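Local coordinates for protein sulfoquinovosidase (Escherichia coli, PDB 5AEG) that hydrolyses sulfoquinovosyl diacylglycerides and simple sulfoquinovosides such as sulfoquinovosyl glycerol, releasing sulfoquinovose for use as a source of carbon and sulfur, at residues V389-M394 / E442-L447; W635-T640 / V649-P654; Y130-Q135 / F139-K144; S19-L22 / R27-L30. One frame throughout, in Å; residues are numbered along the deposited sequence.

Contact 1 (V389-M394 / E442-L447)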
loop_
_atom_site.group_PDB
_atom_site.type_symbol
_atom_site.label_atom_id
_atom_site.label_comp_id
_atom_site.label_asym_id
_atom_site.label_seq_id
_atom_site.Cartn_x
_atom_site.Cartn_y
_atom_site.Cartn_z
ATOM N N VAL A 389 -10.054 21.910 -6.917
ATOM C CA VAL A 389 -11.262 21.147 -6.719
ATOM C C VAL A 389 -11.261 20.566 -5.297
ATOM O O VAL A 389 -12.272 20.667 -4.606
ATOM C CB VAL A 389 -11.435 20.024 -7.759
ATOM C CG1 VAL A 389 -12.525 19.054 -7.370
ATOM C CG2 VAL A 389 -11.772 20.598 -9.140
ATOM N N ILE A 390 -10.156 19.939 -4.893
ATOM C CA ILE A 390 -10.071 19.378 -3.558
ATOM C C ILE A 390 -10.261 20.476 -2.537
ATOM O O ILE A 390 -11.048 20.321 -1.589
ATOM C CB ILE A 390 -8.726 18.581 -3.307
ATOM C CG1 ILE A 390 -8.673 17.304 -4.172
ATOM C CG2 ILE A 390 -8.661 18.086 -1.859
ATOM C CD1 ILE A 390 -7.267 16.709 -4.361
ATOM N N LYS A 391 -9.554 21.592 -2.703
ATOM C CA LYS A 391 -9.598 22.667 -1.696
ATOM C C LYS A 391 -10.968 23.299 -1.553
ATOM O O LYS A 391 -11.427 23.491 -0.454
ATOM C CB LYS A 391 -8.543 23.734 -1.980
ATOM C CG LYS A 391 -7.171 23.222 -1.637
ATOM C CD LYS A 391 -6.065 23.915 -2.399
ATOM C CE LYS A 391 -6.044 25.397 -2.195
ATOM N NZ LYS A 391 -4.796 25.857 -2.918
ATOM N N LYS A 392 -11.632 23.557 -2.675
ATOM C CA LYS A 392 -12.873 24.311 -2.663
ATOM C C LYS A 392 -14.065 23.399 -2.398
ATOM O O LYS A 392 -14.984 23.800 -1.626
ATOM C CB LYS A 392 -13.024 25.127 -3.951
ATOM C CG LYS A 392 -14.430 25.526 -4.411
ATOM C CD LYS A 392 -14.711 27.042 -4.438
ATOM C CE LYS A 392 -14.610 27.715 -3.059
ATOM N NZ LYS A 392 -15.392 27.048 -1.955
ATOM N N ASN A 393 -14.049 22.166 -2.928
ATOM C CA ASN A 393 -15.216 21.324 -2.843
ATOM C C ASN A 393 -15.255 20.355 -1.622
ATOM O O ASN A 393 -16.320 19.922 -1.211
ATOM C CB ASN A 393 -15.405 20.592 -4.180
ATOM C CG ASN A 393 -15.742 21.543 -5.350
ATOM O OD1 ASN A 393 -15.874 22.694 -5.164
ATOM N ND2 ASN A 393 -15.788 21.044 -6.521
ATOM N N MET A 394 -14.097 20.073 -1.038
ATOM C CA MET A 394 -13.991 19.156 0.131
ATOM C C MET A 394 -13.494 19.880 1.356
ATOM O O MET A 394 -14.131 19.854 2.398
ATOM C CB MET A 394 -13.113 17.953 -0.204
ATOM C CG MET A 394 -13.436 17.394 -1.605
ATOM S SD MET A 394 -12.478 15.911 -2.177
ATOM C CE MET A 394 -13.255 14.928 -1.008
ATOM N N GLU A 442 -1.417 20.844 2.455
ATOM C CA GLU A 442 -0.264 21.731 2.775
ATOM C C GLU A 442 -0.685 23.213 2.538
ATOM O O GLU A 442 -0.492 24.051 3.395
ATOM C CB GLU A 442 0.921 21.375 1.923
ATOM C CG GLU A 442 2.237 21.884 2.424
ATOM C CD GLU A 442 3.375 21.563 1.446
ATOM O OE1 GLU A 442 3.130 21.227 0.246
ATOM O OE2 GLU A 442 4.535 21.597 1.886
ATOM N N GLU A 443 -1.308 23.474 1.404
ATOM C CA GLU A 443 -1.683 24.810 1.020
ATOM C C GLU A 443 -2.801 25.413 1.856
ATOM O O GLU A 443 -2.919 26.594 1.839
ATOM C CB GLU A 443 -1.998 24.883 -0.473
ATOM C CG GLU A 443 -0.750 24.622 -1.292
ATOM C CD GLU A 443 -0.977 24.453 -2.743
ATOM O OE1 GLU A 443 -2.100 24.660 -3.223
ATOM O OE2 GLU A 443 -0.022 24.063 -3.441
ATOM N N THR A 444 -3.577 24.637 2.609
ATOM C CA THR A 444 -4.693 25.141 3.413
ATOM C C THR A 444 -4.361 25.076 4.878
ATOM O O THR A 444 -5.166 25.395 5.723
ATOM C CB THR A 444 -5.982 24.340 3.201
ATOM O OG1 THR A 444 -5.692 22.940 3.285
ATOM C CG2 THR A 444 -6.616 24.646 1.859
ATOM N N GLY A 445 -3.158 24.663 5.194
ATOM C CA GLY A 445 -2.731 24.510 6.585
ATOM C C GLY A 445 -3.381 23.345 7.277
ATOM O O GLY A 445 -3.605 23.423 8.476
ATOM N N LYS A 446 -3.697 22.253 6.558
ATOM C CA LYS A 446 -4.455 21.211 7.212
ATOM C C LYS A 446 -3.702 19.902 7.463
ATOM O O LYS A 446 -4.308 18.907 7.881
ATOM C CB LYS A 446 -5.755 20.985 6.423
ATOM C CG LYS A 446 -6.750 22.178 6.407
ATOM C CD LYS A 446 -7.291 22.529 7.755
ATOM C CE LYS A 446 -8.292 23.667 7.643
ATOM N NZ LYS A 446 -9.244 23.521 8.719
ATOM N N LEU A 447 -2.390 19.891 7.276
ATOM C CA LEU A 447 -1.577 18.734 7.645
ATOM C C LEU A 447 -1.698 18.472 9.129
ATOM O O LEU A 447 -1.670 19.388 9.917
ATOM C CB LEU A 447 -0.120 18.890 7.168
ATOM C CG LEU A 447 0.085 18.768 5.658
ATOM C CD1 LEU A 447 1.512 19.113 5.236
ATOM C CD2 LEU A 447 -0.309 17.392 5.083
#

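Contact 2 (W635-T640 / V649-P654)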
loop_
_atom_site.group_PDB
_atom_site.type_symbol
_atom_site.label_atom_id
_atom_site.label_comp_id
_atom_site.label_asym_id
_atom_site.label_seq_id
_atom_site.Cartn_x
_atom_site.Cartn_y
_atom_site.Cartn_z
ATOM N N TRP A 635 5.503 -12.312 28.340
ATOM C CA TRP A 635 4.250 -11.933 27.654
ATOM C C TRP A 635 3.103 -12.104 28.607
ATOM O O TRP A 635 3.113 -13.001 29.445
ATOM C CB TRP A 635 4.069 -12.788 26.403
ATOM C CG TRP A 635 5.045 -12.460 25.344
ATOM C CD1 TRP A 635 6.110 -13.222 24.990
ATOM C CD2 TRP A 635 5.137 -11.251 24.553
ATOM N NE1 TRP A 635 6.774 -12.634 23.996
ATOM C CE2 TRP A 635 6.252 -11.386 23.756
ATOM C CE3 TRP A 635 4.373 -10.089 24.447
ATOM C CZ2 TRP A 635 6.622 -10.439 22.851
ATOM C CZ3 TRP A 635 4.721 -9.168 23.525
ATOM C CH2 TRP A 635 5.841 -9.334 22.752
ATOM N N VAL A 636 2.131 -11.197 28.517
ATOM C CA VAL A 636 0.890 -11.294 29.262
ATOM C C VAL A 636 -0.291 -11.246 28.303
ATOM O O VAL A 636 -0.364 -10.291 27.502
ATOM C CB VAL A 636 0.772 -10.077 30.217
ATOM C CG1 VAL A 636 -0.472 -10.237 31.056
ATOM C CG2 VAL A 636 1.990 -10.018 31.090
ATOM N N HIS A 637 -1.104 -12.282 28.302
ATOM C CA HIS A 637 -2.322 -12.316 27.503
ATOM C C HIS A 637 -3.274 -11.189 27.943
ATOM O O HIS A 637 -3.624 -11.077 29.150
ATOM C CB HIS A 637 -2.929 -13.681 27.598
ATOM C CG HIS A 637 -4.168 -13.895 26.788
ATOM N ND1 HIS A 637 -5.413 -14.082 27.359
ATOM C CD2 HIS A 637 -4.366 -13.917 25.452
ATOM C CE1 HIS A 637 -6.314 -14.224 26.410
ATOM N NE2 HIS A 637 -5.706 -14.177 25.244
ATOM N N ALA A 638 -3.693 -10.334 26.991
ATOM C CA ALA A 638 -4.448 -9.124 27.322
ATOM C C ALA A 638 -5.754 -9.395 28.086
ATOM O O ALA A 638 -6.169 -8.555 28.879
ATOM C CB ALA A 638 -4.841 -8.351 26.067
ATOM N N TRP A 639 -6.410 -10.503 27.812
ATOM C CA TRP A 639 -7.805 -10.660 28.269
ATOM C C TRP A 639 -7.866 -11.434 29.599
ATOM O O TRP A 639 -8.864 -11.338 30.320
ATOM C CB TRP A 639 -8.781 -11.274 27.249
ATOM C CG TRP A 639 -8.549 -10.557 25.917
ATOM C CD1 TRP A 639 -7.995 -11.084 24.795
ATOM C CD2 TRP A 639 -8.796 -9.187 25.643
ATOM N NE1 TRP A 639 -7.861 -10.129 23.839
ATOM C CE2 TRP A 639 -8.298 -8.931 24.330
ATOM C CE3 TRP A 639 -9.341 -8.148 26.360
ATOM C CZ2 TRP A 639 -8.428 -7.695 23.712
ATOM C CZ3 TRP A 639 -9.435 -6.898 25.768
ATOM C CH2 TRP A 639 -8.992 -6.694 24.404
ATOM N N THR A 640 -6.854 -12.247 29.864
ATOM C CA THR A 640 -6.813 -13.110 31.106
ATOM C C THR A 640 -5.700 -12.754 32.082
ATOM O O THR A 640 -5.766 -13.125 33.255
ATOM C CB THR A 640 -6.692 -14.589 30.751
ATOM O OG1 THR A 640 -5.439 -14.822 30.050
ATOM C CG2 THR A 640 -7.847 -15.004 29.876
ATOM N N VAL A 649 2.323 -20.958 20.938
ATOM C CA VAL A 649 1.281 -20.990 21.965
ATOM C C VAL A 649 -0.066 -21.127 21.330
ATOM O O VAL A 649 -0.315 -20.579 20.220
ATOM C CB VAL A 649 1.379 -19.730 22.836
ATOM C CG1 VAL A 649 1.069 -18.475 22.061
ATOM C CG2 VAL A 649 0.468 -19.819 24.018
ATOM N N THR A 650 -0.941 -21.862 21.981
ATOM C CA THR A 650 -2.347 -21.916 21.541
ATOM C C THR A 650 -3.161 -21.306 22.631
ATOM O O THR A 650 -2.934 -21.636 23.829
ATOM C CB THR A 650 -2.734 -23.358 21.194
ATOM O OG1 THR A 650 -1.910 -23.836 20.096
ATOM C CG2 THR A 650 -4.291 -23.470 20.892
ATOM N N VAL A 651 -4.040 -20.369 22.325
ATOM C CA VAL A 651 -4.904 -19.730 23.342
ATOM C C VAL A 651 -6.339 -19.730 22.926
ATOM O O VAL A 651 -6.648 -19.712 21.733
ATOM C CB VAL A 651 -4.515 -18.252 23.650
ATOM C CG1 VAL A 651 -3.201 -18.191 24.371
ATOM C CG2 VAL A 651 -4.441 -17.369 22.358
ATOM N N ASN A 652 -7.254 -19.742 23.920
ATOM C CA ASN A 652 -8.644 -19.521 23.608
ATOM C C ASN A 652 -8.837 -18.133 22.996
ATOM O O ASN A 652 -8.235 -17.142 23.410
ATOM C CB ASN A 652 -9.497 -19.630 24.867
ATOM C CG ASN A 652 -9.743 -21.078 25.245
ATOM O OD1 ASN A 652 -9.522 -22.051 24.456
ATOM N ND2 ASN A 652 -10.225 -21.249 26.453
ATOM N N ALA A 653 -9.683 -18.094 21.987
ATOM C CA ALA A 653 -9.832 -16.897 21.190
ATOM C C ALA A 653 -11.299 -16.688 20.770
ATOM O O ALA A 653 -11.644 -16.730 19.535
ATOM C CB ALA A 653 -8.895 -16.978 19.952
ATOM N N PRO A 654 -12.183 -16.521 21.751
ATOM C CA PRO A 654 -13.542 -16.190 21.288
ATOM C C PRO A 654 -13.569 -14.779 20.673
ATOM O O PRO A 654 -12.660 -13.944 20.948
ATOM C CB PRO A 654 -14.366 -16.246 22.582
ATOM C CG PRO A 654 -13.397 -15.887 23.660
ATOM C CD PRO A 654 -12.056 -16.443 23.236
HETATM O O HOH W 1 -7.132 -14.700 22.754
#

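Contact 3 (Y130-Q135 / F139-K144)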
loop_
_atom_site.group_PDB
_atom_site.type_symbol
_atom_site.label_atom_id
_atom_site.label_comp_id
_atom_site.label_asym_id
_atom_site.label_seq_id
_atom_site.Cartn_x
_atom_site.Cartn_y
_atom_site.Cartn_z
ATOM N N TYR A 130 12.366 -8.520 1.995
ATOM C CA TYR A 130 11.096 -7.908 2.368
ATOM C C TYR A 130 10.908 -6.617 1.579
ATOM O O TYR A 130 11.879 -5.972 1.115
ATOM C CB TYR A 130 11.084 -7.583 3.872
ATOM C CG TYR A 130 11.372 -8.748 4.689
ATOM C CD1 TYR A 130 10.404 -9.690 4.991
ATOM C CD2 TYR A 130 12.669 -8.973 5.155
ATOM C CE1 TYR A 130 10.712 -10.853 5.707
ATOM C CE2 TYR A 130 12.992 -10.094 5.890
ATOM C CZ TYR A 130 12.030 -11.055 6.145
ATOM O OH TYR A 130 12.288 -12.167 6.857
ATOM N N GLY A 131 9.645 -6.254 1.447
ATOM C CA GLY A 131 9.280 -5.007 0.837
ATOM C C GLY A 131 8.604 -5.177 -0.498
ATOM O O GLY A 131 7.644 -5.942 -0.666
ATOM N N CYS A 132 9.107 -4.438 -1.455
ATOM C CA CYS A 132 8.538 -4.327 -2.787
ATOM C C CYS A 132 7.158 -3.720 -2.780
ATOM O O CYS A 132 6.345 -4.005 -3.687
ATOM C CB CYS A 132 8.603 -5.588 -3.628
ATOM S SG CYS A 132 10.240 -6.079 -4.271
ATOM N N GLY A 133 6.925 -2.804 -1.855
ATOM C CA GLY A 133 5.646 -2.099 -1.710
ATOM C C GLY A 133 4.692 -2.891 -0.858
ATOM O O GLY A 133 5.076 -3.397 0.218
ATOM N N GLU A 134 3.441 -3.001 -1.314
ATOM C CA GLU A 134 2.376 -3.677 -0.555
ATOM C C GLU A 134 2.120 -5.011 -1.234
ATOM O O GLU A 134 1.534 -5.086 -2.323
ATOM C CB GLU A 134 1.120 -2.796 -0.497
ATOM C CG GLU A 134 0.010 -3.319 0.479
ATOM C CD GLU A 134 -1.144 -2.383 0.535
ATOM O OE1 GLU A 134 -1.187 -1.499 -0.388
ATOM O OE2 GLU A 134 -1.899 -2.394 1.530
ATOM N N GLN A 135 2.535 -6.073 -0.551
ATOM C CA GLN A 135 2.459 -7.429 -0.948
ATOM C C GLN A 135 1.458 -8.196 -0.079
ATOM O O GLN A 135 1.475 -8.098 1.131
ATOM C CB GLN A 135 3.834 -8.057 -0.896
ATOM C CG GLN A 135 4.801 -7.428 -1.932
ATOM C CD GLN A 135 4.358 -7.674 -3.380
ATOM O OE1 GLN A 135 3.646 -8.664 -3.700
ATOM N NE2 GLN A 135 4.849 -6.849 -4.277
ATOM N N PHE A 139 5.238 -12.096 2.556
ATOM C CA PHE A 139 5.957 -10.992 3.182
ATOM C C PHE A 139 7.415 -11.232 2.853
ATOM O O PHE A 139 8.030 -10.417 2.119
ATOM C CB PHE A 139 5.658 -10.913 4.707
ATOM C CG PHE A 139 6.484 -9.890 5.445
ATOM C CD1 PHE A 139 6.788 -8.621 4.892
ATOM C CD2 PHE A 139 6.987 -10.213 6.723
ATOM C CE1 PHE A 139 7.601 -7.700 5.561
ATOM C CE2 PHE A 139 7.773 -9.301 7.403
ATOM C CZ PHE A 139 8.052 -8.025 6.839
ATOM N N ASP A 140 8.007 -12.303 3.415
ATOM C CA ASP A 140 9.322 -12.761 2.888
ATOM C C ASP A 140 9.114 -13.079 1.437
ATOM O O ASP A 140 8.346 -13.969 1.096
ATOM C CB ASP A 140 9.773 -13.987 3.605
ATOM C CG ASP A 140 11.162 -14.490 3.153
ATOM O OD1 ASP A 140 11.898 -13.859 2.401
ATOM O OD2 ASP A 140 11.507 -15.567 3.617
ATOM N N LEU A 141 9.827 -12.391 0.537
ATOM C CA LEU A 141 9.681 -12.607 -0.901
ATOM C C LEU A 141 10.633 -13.641 -1.505
ATOM O O LEU A 141 10.554 -14.030 -2.718
ATOM C CB LEU A 141 9.927 -11.254 -1.603
ATOM C CG LEU A 141 9.124 -10.047 -1.145
ATOM C CD1 LEU A 141 9.429 -8.794 -1.904
ATOM C CD2 LEU A 141 7.664 -10.320 -1.182
ATOM N N ARG A 142 11.555 -14.135 -0.701
ATOM C CA ARG A 142 12.538 -15.143 -1.235
ATOM C C ARG A 142 11.954 -16.400 -1.770
ATOM O O ARG A 142 11.052 -16.952 -1.199
ATOM C CB ARG A 142 13.644 -15.458 -0.180
ATOM C CG ARG A 142 14.936 -15.964 -0.853
ATOM C CD ARG A 142 15.772 -14.816 -1.368
ATOM N NE ARG A 142 16.865 -15.219 -2.229
ATOM C CZ ARG A 142 18.032 -15.674 -1.772
ATOM N NH1 ARG A 142 18.230 -15.806 -0.457
ATOM N NH2 ARG A 142 19.001 -15.981 -2.643
ATOM N N GLY A 143 12.433 -16.841 -2.936
ATOM C CA GLY A 143 11.871 -17.998 -3.567
ATOM C C GLY A 143 10.990 -17.695 -4.778
ATOM O O GLY A 143 10.686 -18.590 -5.524
ATOM N N LYS A 144 10.642 -16.436 -5.023
ATOM C CA LYS A 144 9.684 -16.122 -6.067
ATOM C C LYS A 144 10.064 -14.869 -6.809
ATOM O O LYS A 144 10.755 -13.975 -6.250
ATOM C CB LYS A 144 8.292 -15.824 -5.437
ATOM C CG LYS A 144 7.636 -16.971 -4.696
ATOM C CD LYS A 144 7.133 -18.006 -5.685
ATOM C CE LYS A 144 5.619 -17.933 -5.910
ATOM N NZ LYS A 144 5.146 -19.115 -6.698
HETATM O O HOH W 2 7.380 -7.859 1.541
#

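Contact 4 (S19-L22 / R27-L30)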
loop_
_atom_site.group_PDB
_atom_site.type_symbol
_atom_site.label_atom_id
_atom_site.label_comp_id
_atom_site.label_asym_id
_atom_site.label_seq_id
_atom_site.Cartn_x
_atom_site.Cartn_y
_atom_site.Cartn_z
ATOM N N SER A 19 37.354 -10.796 -14.661
ATOM C CA SER A 19 36.490 -10.834 -13.477
ATOM C C SER A 19 36.619 -9.678 -12.423
ATOM O O SER A 19 37.672 -9.071 -12.254
ATOM C CB SER A 19 36.647 -12.185 -12.804
ATOM O OG SER A 19 37.602 -12.040 -11.801
ATOM N N PHE A 20 35.517 -9.356 -11.734
ATOM C CA PHE A 20 35.519 -8.354 -10.630
ATOM C C PHE A 20 34.504 -8.656 -9.500
ATOM O O PHE A 20 33.609 -9.507 -9.695
ATOM C CB PHE A 20 35.382 -6.921 -11.154
ATOM C CG PHE A 20 34.017 -6.525 -11.662
ATOM C CD1 PHE A 20 32.988 -6.188 -10.777
ATOM C CD2 PHE A 20 33.770 -6.407 -13.021
ATOM C CE1 PHE A 20 31.749 -5.785 -11.235
ATOM C CE2 PHE A 20 32.532 -6.009 -13.486
ATOM C CZ PHE A 20 31.515 -5.705 -12.590
ATOM N N THR A 21 34.668 -7.964 -8.352
ATOM C CA THR A 21 33.734 -8.033 -7.196
ATOM C C THR A 21 33.605 -6.668 -6.635
ATOM O O THR A 21 34.519 -5.849 -6.793
ATOM C CB THR A 21 34.096 -9.038 -6.088
ATOM O OG1 THR A 21 35.367 -8.736 -5.514
ATOM C CG2 THR A 21 34.041 -10.447 -6.575
ATOM N N LEU A 22 32.420 -6.331 -6.113
ATOM C CA LEU A 22 32.218 -5.078 -5.486
ATOM C C LEU A 22 31.565 -5.441 -4.128
ATOM O O LEU A 22 30.482 -6.118 -4.119
ATOM C CB LEU A 22 31.300 -4.192 -6.284
ATOM C CG LEU A 22 30.792 -2.929 -5.566
ATOM C CD1 LEU A 22 31.904 -1.908 -5.291
ATOM C CD2 LEU A 22 29.689 -2.283 -6.376
ATOM N N ARG A 27 29.198 -6.147 2.398
ATOM C CA ARG A 27 28.244 -7.009 1.693
ATOM C C ARG A 27 28.712 -7.166 0.229
ATOM O O ARG A 27 28.997 -6.184 -0.418
ATOM C CB ARG A 27 26.885 -6.241 1.636
ATOM C CG ARG A 27 26.087 -6.219 2.902
ATOM C CD ARG A 27 26.671 -5.446 4.051
ATOM N NE ARG A 27 25.660 -5.168 5.088
ATOM C CZ ARG A 27 25.855 -4.391 6.159
ATOM N NH1 ARG A 27 27.018 -3.801 6.376
ATOM N NH2 ARG A 27 24.856 -4.153 6.987
ATOM N N LEU A 28 28.764 -8.372 -0.254
ATOM C CA LEU A 28 29.072 -8.620 -1.615
ATOM C C LEU A 28 27.816 -8.241 -2.452
ATOM O O LEU A 28 26.800 -8.877 -2.298
ATOM C CB LEU A 28 29.361 -10.093 -1.794
ATOM C CG LEU A 28 29.665 -10.578 -3.228
ATOM C CD1 LEU A 28 30.894 -9.847 -3.740
ATOM C CD2 LEU A 28 29.821 -12.042 -3.390
ATOM N N ILE A 29 27.932 -7.213 -3.273
ATOM C CA ILE A 29 26.850 -6.642 -4.124
ATOM C C ILE A 29 26.884 -7.145 -5.575
ATOM O O ILE A 29 25.830 -7.588 -6.081
ATOM C CB ILE A 29 26.844 -5.089 -4.076
ATOM C CG1 ILE A 29 26.551 -4.534 -2.659
ATOM C CG2 ILE A 29 25.778 -4.483 -4.980
ATOM C CD1 ILE A 29 25.254 -4.939 -1.945
ATOM N N LEU A 30 28.080 -7.125 -6.230
ATOM C CA LEU A 30 28.254 -7.588 -7.628
ATOM C C LEU A 30 29.452 -8.512 -7.766
ATOM O O LEU A 30 30.500 -8.263 -7.125
ATOM C CB LEU A 30 28.516 -6.404 -8.548
ATOM C CG LEU A 30 27.570 -5.235 -8.582
ATOM C CD1 LEU A 30 28.118 -4.085 -9.421
ATOM C CD2 LEU A 30 26.230 -5.682 -9.173
#

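Contact 1 (V389-M394 / E442-L447)
Lys-391 reaches from the helix of 389-394 to the end region of helix 422-444, where Glu-443 and Thr-444 receive it. Its ammonium end makes a salt bridge to Glu-443, NZ of Lys-391 lying 3.0 Å from OE1 of Glu-443, which uses its anti lone pair. The two side chains cross at about a right angle. A bend at chi3 (58°) in an otherwise extended lysine chain turns CE and NZ toward the carboxylate, and Glu-443, extended beyond CG, holds its acid group out from its own helix. Nearer the backbone, the aliphatic part of Lys-391 slides past Thr-444 in the opposite direction, CG of Lys-391 3.8 Å from CG2 of Thr-444. The threonine hydroxyl turns back into its own helix, bonding to the carbonyls of Ala-440 and Leu-441. Gly-445, with positive phi, leaves helical geometry in a Schellman motif. Both charges have a second partner, NZ in Glu-388 and OE2 of Glu-443 in Lys-387, which makes a surface network of alternating charge. On the barrel side, Ile-390 packs on Asn-437 and Ala-440, and with Met-394 it faces strands 329-334 and 401-404; helices 380-395 and 422-444 are neighbours on the outside of the TIM barrel.

Contact 2 (W635-T640 / V649-P654)
His-637 carries its ring toward Val-651 and Asn-652 because CG stands anti to the backbone N (chi1 -178°), while Val-651, with chi1 -69°, places CG2 near the imidazole. The approach is loose: NE2 of His-637 lies 4.5 Å from CG2 of Val-651 and 4.3 Å from O of Asn-652. What joins the two segments is a water in the plane of the imidazole at its edge, 2.9 Å from NE2 of His-637. The same water donates to the backbone O of Asn-652 at 2.8 Å. At the other ring nitrogen, ND1 of His-637 is hydrogen-bonded to OG1 of Thr-640 at 2.8 Å, with a weak further bond from the Thr-640 backbone N. The backbone N of Trp-639 lies over one ring face, offset toward the rim. Phe-661 meets the imidazole with its plane at about 60°, and Phe-644 touches both His-637 and Val-651, so strands 635-637 and 647-652, which belong to different sheets of the C-terminal domain, share a packed aromatic and aliphatic layer. With both ring nitrogens engaged, the buried imidazole should be held in one rotation, and a single water carries the polar link from its NE2 to a carbonyl of the facing strand.

Contact 3 (Y130-Q135 / F139-K144)
Water 2 bridges Phe-139 and Gly-131, donating to the carbonyl O of Phe-139 at 2.7 Å and accepting from the backbone N of Gly-131 at 2.8 Å. It ties together segments that otherwise meet mainly through apolar contacts. The closest is between Tyr-130 and Phe-139, whose rings cross obliquely with centroids 4.6 Å apart and planes at 44°. CD1 of Tyr-130 sits over the centre of one face of the Phe-139 ring, 3.4 Å from its CZ, while CE1 of the tyrosine continues to CA and CB of Asp-140. CG anti to the backbone N (chi1 174°) carries the Phe-139 ring to the tyrosine, and chi2 of 39° sets the turn of its face. Leu-141 splits its two methyls: CD1 lies 3.7 Å from SG of Cys-132 and also touches O of Gly-131, whereas CD2 lies against CG of Gln-135. Gln-135, bent at chi2, curls its amide back so that NE2 bonds to O of Cys-132 at 3.3 Å, reaching it from above the carbonyl plane. Asp-140 forms an Asx turn, OD1 taking the backbone N of Arg-142 at 3.1 Å from above the carboxylate plane; OD1 also accepts from the backbone N of Ile-129, and OD2 is hydrogen-bonded to His-128. Segment 130-135 lies on strand 129-133 of the N-terminal domain, and 139-144 in the loop that leads on to strand 145-148; Phe-139 also packs on Leu-491 and Met-495 of helix 486-495. Contact is thus mostly apolar, with side-chain-to-backbone bonds holding Gln-135 and Asp-140 and a water serving backbone groups beside the rings.

Contact 4 (S19-L22 / R27-L30)
Strands 20-22 and 27-30 pair as antiparallel strands but splay strongly, their directions 126° apart and their axes 5.5 Å apart at closest approach. Leu-22 and Leu-30 form a hydrogen-bonded antiparallel pair, in which N of Leu-22 donates to O of Leu-30 at 2.9 Å. The return is doubled: O of Leu-22 accepts from N of Ile-29 at 2.9 Å, nearly along the C=O axis, and more weakly from N of Leu-30 at 3.4 Å. Two residues, Ile-29 and Leu-30, therefore stand opposite the single Leu-22, a classic beta bulge, with Ile-29 at helix-like backbone angles. The carbonyl O of Leu-30 has a second neighbour, CA of Thr-21, which makes a CA-H...O contact at 3.2 Å. This pairing belongs to the beta hairpin of strands 20-24 and 27-32, and strand 9-12 flanks strand 20-24 on its other edge to complete a small antiparallel sheet. Leu-22 and Leu-30 point their side chains the same way from that sheet and lie side by side, CD2 of Leu-22 being 3.9 Å from CD1 of Leu-30. With CG of Leu-28 anti to its backbone N (chi1 178°), CD1 comes to 3.8 Å from O of Leu-22 and also near CB of Thr-21. Phe-20 brings CE1 to 4.2 Å from CB of Leu-30; its ring also meets those of Phe-11 and His-32 and packs on Ile-81 and Phe-83. From the bulge, Ile-29 packs on Phe-226, and Arg-27 bonds through NE to O of Gln-191 and through NH1 to O of Gln-25.

In the fold
Along the chain the contacts follow in series: contact 4, contact 3, contact 1, contact 2. Contacts 3 and 4 are the nearest pair, centres about 24 Å apart on the same side of the chain's centre, contact 4 in the hairpin near the N-terminus and contact 3 in the galactose mutarotase-like domain. Contact 1 joins two outer helices of the TIM barrel and lies across the centre from contact 3, about 35 Å away between centres. Contact 2, in the C-terminal beta domain, is centred about 30 Å from contact 3 and 45 Å from contact 1. None touches another; each belongs to a different part of the chain, contact 1 to the barrel domain that carries the catalytic residues.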